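Long-range contacts in glutaredoxin, CPYC type (Chlamydomonas reinhardtii, PDB 7NCV), which probably reduces disulfides, including those made with glutathione, through a redox-active cysteine pair and can bind an iron-sulfur cluster: residues K18-S23 with R74-G79; C27-K32 with G84-A89. All coordinates share one frame; numbering follows the deposited sequence. Where two conformers were deposited one is given.

Interaction 1: residues K18-S23 with R74-G79; sequences KVIVYS and RVFING
Ile-20 and Phe-76 form the central hydrogen-bonded pair of two antiparallel strands, 19-23 and 74-77. Phe-76 N donates a hydrogen bond to Ile-20 O at 2.9 Å, nearly in line with the carbonyl, while Ile-20 N returns a bond to Phe-76 O. Tyr-22 and Arg-74 repeat this exchange at one end. At the other, beyond the strands, Asn-78 N donates to Lys-18 O at 2.8 Å. Between these bonds lie CA-H...O contacts, such as Val-19 CA to Phe-76 O at 3.4 Å.

Apolar side chains meet on both faces of the sheet. On one, Phe-76 CB lies beside Ile-20 CG2 at 3.8 Å. With CG opposite the carbonyl carbon (chi1 -59°), the Phe-76 ring comes beside its own backbone N and runs on to Tyr-22, where CE1 lies 3.9 Å from Tyr-22 CD2; the two side chains cross at a slant. Helix 3-16 covers this face through Ala-13 and Val-14, and Leu-63 of helix 58-67 touches both Tyr-22 and Arg-74. The Arg-74 guanidinium leads away, its NE bonded to Ser-71 O. On the other face, Val-21 and Val-75 stand side by side, CG1 to CG2 4.1 Å, against helix 28-41, which supplies Leu-37 and Ala-33.

This is the antiparallel join at the middle of the thioredoxin-fold sheet. Backbone polarity is met strand to strand within a buried interior, leaving branched aliphatic and aromatic groups to fill the layers between sheet and helices.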
loop_
_atom_site.group_PDB
_atom_site.type_symbol
_atom_site.label_atom_id
_atom_site.label_comp_id
_atom_site.label_asym_id
_atom_site.label_seq_id
_atom_site.Cartn_x
_atom_site.Cartn_y
_atom_site.Cartn_z
ATOM N N LYS A 18 1.447 -7.840 -6.822
ATOM C CA LYS A 18 2.723 -7.155 -7.051
ATOM C C LYS A 18 2.764 -5.787 -6.387
ATOM O O LYS A 18 3.821 -5.393 -5.886
ATOM C CB LYS A 18 2.991 -7.028 -8.550
ATOM C CG LYS A 18 3.157 -8.408 -9.256
ATOM C CD LYS A 18 3.478 -8.205 -10.709
ATOM C CE LYS A 18 3.476 -9.550 -11.423
ATOM N NZ LYS A 18 4.684 -10.342 -11.090
ATOM N N VAL A 19 1.656 -5.066 -6.391
ATOM C CA VAL A 19 1.585 -3.723 -5.797
ATOM C C VAL A 19 0.226 -3.624 -5.113
ATOM O O VAL A 19 -0.800 -3.950 -5.748
ATOM C CB VAL A 19 1.664 -2.634 -6.881
ATOM C CG1 VAL A 19 1.515 -1.231 -6.265
ATOM C CG2 VAL A 19 2.951 -2.765 -7.691
ATOM N N ILE A 20 0.210 -3.252 -3.835
ATOM C CA ILE A 20 -1.064 -3.099 -3.138
ATOM C C ILE A 20 -0.918 -1.899 -2.191
ATOM O O ILE A 20 0.128 -1.699 -1.551
ATOM C CB ILE A 20 -1.498 -4.399 -2.404
ATOM C CG1 ILE A 20 -2.820 -4.185 -1.661
ATOM C CG2 ILE A 20 -0.404 -4.867 -1.416
ATOM C CD1 ILE A 20 -3.463 -5.548 -1.187
ATOM N N VAL A 21 -1.967 -1.097 -2.103
ATOM C CA VAL A 21 -1.997 0.106 -1.274
ATOM C C VAL A 21 -3.203 -0.033 -0.361
ATOM O O VAL A 21 -4.333 -0.194 -0.858
ATOM C CB VAL A 21 -2.190 1.357 -2.123
ATOM C CG1 VAL A 21 -2.174 2.616 -1.204
ATOM C CG2 VAL A 21 -1.120 1.448 -3.204
ATOM N N TYR A 22 -2.995 0.067 0.955
ATOM C CA TYR A 22 -4.074 0.209 1.910
ATOM C C TYR A 22 -4.322 1.696 2.089
ATOM O O TYR A 22 -3.369 2.472 2.283
ATOM C CB TYR A 22 -3.688 -0.453 3.237
ATOM C CG TYR A 22 -3.796 -1.947 3.076
ATOM C CD1 TYR A 22 -5.015 -2.586 3.292
ATOM C CD2 TYR A 22 -2.737 -2.689 2.538
ATOM C CE1 TYR A 22 -5.200 -3.960 3.034
ATOM C CE2 TYR A 22 -2.871 -4.079 2.306
ATOM C CZ TYR A 22 -4.106 -4.690 2.568
ATOM O OH TYR A 22 -4.259 -6.064 2.322
ATOM N N SER A 23 -5.588 2.097 1.962
ATOM C CA SER A 23 -5.930 3.506 1.749
ATOM C C SER A 23 -7.251 3.829 2.423
ATOM O O SER A 23 -7.940 2.939 2.955
ATOM C CB SER A 23 -5.984 3.677 0.216
ATOM O OG SER A 23 -6.492 4.954 -0.215
ATOM N N ARG A 74 -0.542 2.726 3.181
ATOM C CA ARG A 74 0.539 1.745 3.412
ATOM C C ARG A 74 0.765 1.015 2.100
ATOM O O ARG A 74 -0.113 0.284 1.632
ATOM C CB ARG A 74 0.181 0.774 4.553
ATOM C CG ARG A 74 -0.032 1.488 5.912
ATOM C CD ARG A 74 1.318 1.802 6.602
ATOM N NE ARG A 74 1.333 3.011 7.420
ATOM C CZ ARG A 74 2.334 3.331 8.239
ATOM N NH1 ARG A 74 2.311 4.442 8.992
ATOM N NH2 ARG A 74 3.398 2.566 8.241
ATOM N N VAL A 75 1.889 1.299 1.453
ATOM C CA VAL A 75 2.186 0.823 0.100
ATOM C C VAL A 75 3.148 -0.344 0.178
ATOM O O VAL A 75 4.194 -0.265 0.864
ATOM C CB VAL A 75 2.819 1.955 -0.730
ATOM C CG1 VAL A 75 3.201 1.466 -2.101
ATOM C CG2 VAL A 75 1.863 3.155 -0.826
ATOM N N PHE A 76 2.808 -1.425 -0.535
ATOM C CA PHE A 76 3.678 -2.598 -0.628
ATOM C C PHE A 76 3.977 -2.918 -2.080
ATOM O O PHE A 76 3.085 -2.829 -2.938
ATOM C CB PHE A 76 3.003 -3.835 0.002
ATOM C CG PHE A 76 2.639 -3.668 1.471
ATOM C CD1 PHE A 76 1.470 -2.963 1.850
ATOM C CD2 PHE A 76 3.400 -4.312 2.445
ATOM C CE1 PHE A 76 1.099 -2.877 3.205
ATOM C CE2 PHE A 76 3.050 -4.256 3.769
ATOM C CZ PHE A 76 1.905 -3.525 4.162
ATOM N N ILE A 77 5.229 -3.304 -2.365
ATOM C CA ILE A 77 5.622 -3.722 -3.704
ATOM C C ILE A 77 6.412 -5.012 -3.576
ATOM O O ILE A 77 7.332 -5.087 -2.747
ATOM C CB ILE A 77 6.471 -2.642 -4.398
ATOM C CG1 ILE A 77 5.627 -1.338 -4.527
ATOM C CG2 ILE A 77 6.968 -3.157 -5.745
ATOM C CD1 ILE A 77 6.480 -0.186 -5.105
ATOM N N ASN A 78 6.045 -6.031 -4.372
ATOM C CA ASN A 78 6.817 -7.301 -4.390
ATOM C C ASN A 78 6.873 -7.936 -2.991
ATOM O O ASN A 78 7.874 -8.578 -2.622
ATOM C CB ASN A 78 8.251 -7.064 -4.922
ATOM C CG ASN A 78 8.918 -8.347 -5.375
ATOM O OD1 ASN A 78 8.281 -9.194 -5.964
ATOM N ND2 ASN A 78 10.205 -8.482 -5.076
ATOM N N GLY A 79 5.831 -7.715 -2.198
ATOM C CA GLY A 79 5.684 -8.325 -0.878
ATOM C C GLY A 79 6.383 -7.565 0.233
ATOM O O GLY A 79 6.372 -8.036 1.388
#

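Interaction 2: residues C27-K32 with G84-A89; sequences CPYCVK and GGDDTA. With ACT (acetate ion), chain B.
Lys-32 NZ meets Asp-86 OD1 at 2.7 Å, nearly along the carboxylate C-O direction, in a salt bridge between the starts of helices 28-41 and 85-94. The lysine chain leaves with CG opposite its backbone N (chi1 -172°), which sets CG alongside Ala-89 CB at 3.7 Å; the bend at chi3 then turns the amine to the acid. Tyr-29 meets the same oxygen: its CE1 edge lies 3.4 Å from Asp-86 OD1, ring and carboxylate planes being 72° apart. Water 1 joins Tyr-29 OH to Asp-86 OD2. The backbones also come close, Gly-85 CA reaching 3.5 Å from Tyr-29 O; Gly-85 has no side chain where the two meet.

An acetate, probably from the crystallisation liquor, sets its methyl over one face of the Tyr-29 ring, offset toward the rim. The acetate O accepts from Gly-85 N at 2.7 Å and the acetate OXT from Asp-86 N at 3.0 Å, both nearly straight.

Further out, Thr-88 N and Thr-88 OG1 grip Gly-84 O from opposite faces of its plane, while Asp-87 OD2 accepts from Gly-84 N; together they fix this helix start. In the other helix, Cys-27 SG caps Cys-30 N at 3.3 Å. An alanine in place of Lys-32 has no amine and no chain beyond CB, which would probably leave the Asp-86 carboxylate without its charged mate and open a gap beside Ala-89 CB.

Cys-27 and Cys-30 form the CPYC pair, able to join as a disulfide but reduced here. The neighbouring helix start offers two amides to a carboxylate beside it, consistent with the glutathione site of glutaredoxins, where such amides bind a substrate carboxylate.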
loop_
_atom_site.group_PDB
_atom_site.type_symbol
_atom_site.label_atom_id
_atom_site.label_comp_id
_atom_site.label_asym_id
_atom_site.label_seq_id
_atom_site.Cartn_x
_atom_site.Cartn_y
_atom_site.Cartn_z
ATOM N N CYS A 27 -8.234 11.151 1.864
ATOM C CA CYS A 27 -6.884 11.049 2.413
ATOM C C CYS A 27 -5.906 11.647 1.411
ATOM O O CYS A 27 -5.583 11.025 0.393
ATOM C CB CYS A 27 -6.519 9.587 2.710
ATOM S SG CYS A 27 -4.814 9.713 3.470
ATOM N N PRO A 28 -5.418 12.858 1.631
ATOM C CA PRO A 28 -4.505 13.428 0.631
ATOM C C PRO A 28 -3.180 12.704 0.545
ATOM O O PRO A 28 -2.557 12.718 -0.525
ATOM C CB PRO A 28 -4.364 14.886 1.078
ATOM C CG PRO A 28 -4.592 14.848 2.571
ATOM C CD PRO A 28 -5.682 13.785 2.758
ATOM N N TYR A 29 -2.732 12.036 1.615
ATOM C CA TYR A 29 -1.494 11.289 1.464
ATOM C C TYR A 29 -1.724 10.003 0.666
ATOM O O TYR A 29 -0.816 9.559 -0.055
ATOM C CB TYR A 29 -0.856 10.990 2.845
ATOM C CG TYR A 29 -0.189 12.226 3.426
ATOM C CD1 TYR A 29 1.090 12.586 3.015
ATOM C CD2 TYR A 29 -0.824 13.004 4.346
ATOM C CE1 TYR A 29 1.744 13.738 3.527
ATOM C CE2 TYR A 29 -0.194 14.178 4.832
ATOM C CZ TYR A 29 1.080 14.495 4.415
ATOM O OH TYR A 29 1.729 15.608 4.911
ATOM N N CYS A 30 -2.925 9.435 0.740
ATOM C CA CYS A 30 -3.257 8.277 -0.105
ATOM C C CYS A 30 -3.249 8.699 -1.565
ATOM O O CYS A 30 -2.725 7.990 -2.436
ATOM C CB CYS A 30 -4.618 7.725 0.289
ATOM S SG CYS A 30 -4.667 6.954 1.939
ATOM N N VAL A 31 -3.779 9.900 -1.855
ATOM C CA VAL A 31 -3.763 10.394 -3.219
ATOM C C VAL A 31 -2.328 10.600 -3.681
ATOM O O VAL A 31 -1.993 10.306 -4.823
ATOM C CB VAL A 31 -4.602 11.690 -3.346
ATOM C CG1 VAL A 31 -4.493 12.259 -4.786
ATOM C CG2 VAL A 31 -6.035 11.404 -2.972
ATOM N N LYS A 32 -1.454 11.129 -2.815
ATOM C CA LYS A 32 -0.061 11.314 -3.209
ATOM C C LYS A 32 0.550 9.985 -3.616
ATOM O O LYS A 32 1.249 9.911 -4.637
ATOM C CB LYS A 32 0.696 11.917 -2.027
ATOM C CG LYS A 32 2.112 12.358 -2.335
ATOM C CD LYS A 32 2.740 13.104 -1.137
ATOM C CE LYS A 32 2.070 14.383 -0.808
ATOM N NZ LYS A 32 3.004 15.158 0.092
ATOM N N GLY A 84 4.721 5.213 3.182
ATOM C CA GLY A 84 3.494 5.953 3.014
ATOM C C GLY A 84 3.489 6.856 1.804
ATOM O O GLY A 84 4.174 6.604 0.800
ATOM N N GLY A 85 2.706 7.935 1.899
ATOM C CA GLY A 85 2.494 8.767 0.719
ATOM C C GLY A 85 3.719 9.578 0.354
ATOM O O GLY A 85 4.155 9.586 -0.809
ATOM N N ASP A 86 4.318 10.254 1.340
ATOM C CA ASP A 86 5.562 10.961 1.046
ATOM C C ASP A 86 6.639 10.010 0.564
ATOM O O ASP A 86 7.397 10.346 -0.357
ATOM C CB ASP A 86 6.046 11.718 2.279
ATOM C CG ASP A 86 5.321 13.030 2.454
ATOM O OD1 ASP A 86 4.536 13.433 1.555
ATOM O OD2 ASP A 86 5.559 13.721 3.492
ATOM N N ASP A 87 6.743 8.809 1.176
ATOM C CA ASP A 87 7.779 7.876 0.749
ATOM C C ASP A 87 7.562 7.485 -0.714
ATOM O O ASP A 87 8.529 7.321 -1.476
ATOM C CB ASP A 87 7.744 6.618 1.603
ATOM C CG ASP A 87 8.052 6.876 3.042
ATOM O OD1 ASP A 87 8.964 7.730 3.352
ATOM O OD2 ASP A 87 7.457 6.181 3.913
ATOM N N THR A 88 6.314 7.182 -1.080
ATOM C CA THR A 88 6.056 6.711 -2.432
ATOM C C THR A 88 6.305 7.813 -3.444
ATOM O O THR A 88 6.911 7.563 -4.513
ATOM C CB THR A 88 4.613 6.175 -2.518
ATOM O OG1 THR A 88 4.472 5.131 -1.536
ATOM C CG2 THR A 88 4.335 5.549 -3.901
ATOM N N ALA A 89 5.891 9.049 -3.125
ATOM C CA ALA A 89 6.189 10.171 -4.019
ATOM C C ALA A 89 7.689 10.412 -4.136
ATOM O O ALA A 89 8.186 10.707 -5.234
ATOM C CB ALA A 89 5.475 11.436 -3.506
HETATM C C ACT B . 2.371 9.699 4.682
HETATM O O ACT B . 1.739 8.714 4.255
HETATM O OXT ACT B . 3.388 10.215 4.141
HETATM C CH3 ACT B . 1.874 10.375 6.020
HETATM O O HOH W 1 4.257 16.086 4.085
#

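Overall arrangement
From the N terminus, helix 3-16 leads into strand 19-23, which enters interaction 1, and the chain then turns through the cysteine pair into helix 28-41, whose start enters interaction 2. Strand 46-49 and helix 58-67 follow before residues 74-79 return to close the first loop. After strand 80-83, residues 84-89 close the second. The two loops cross, since their segments alternate along the chain. Interaction 1 joins the inner strands of the sheet; interaction 2 joins two helix starts; the centres of the two contacts are about 12 Å apart. They touch where Val-75 CG2 packs 3.3 Å from Thr-88 OG1 and Ser-23 OG lies against Cys-30 CB, linking sheet core to redox site.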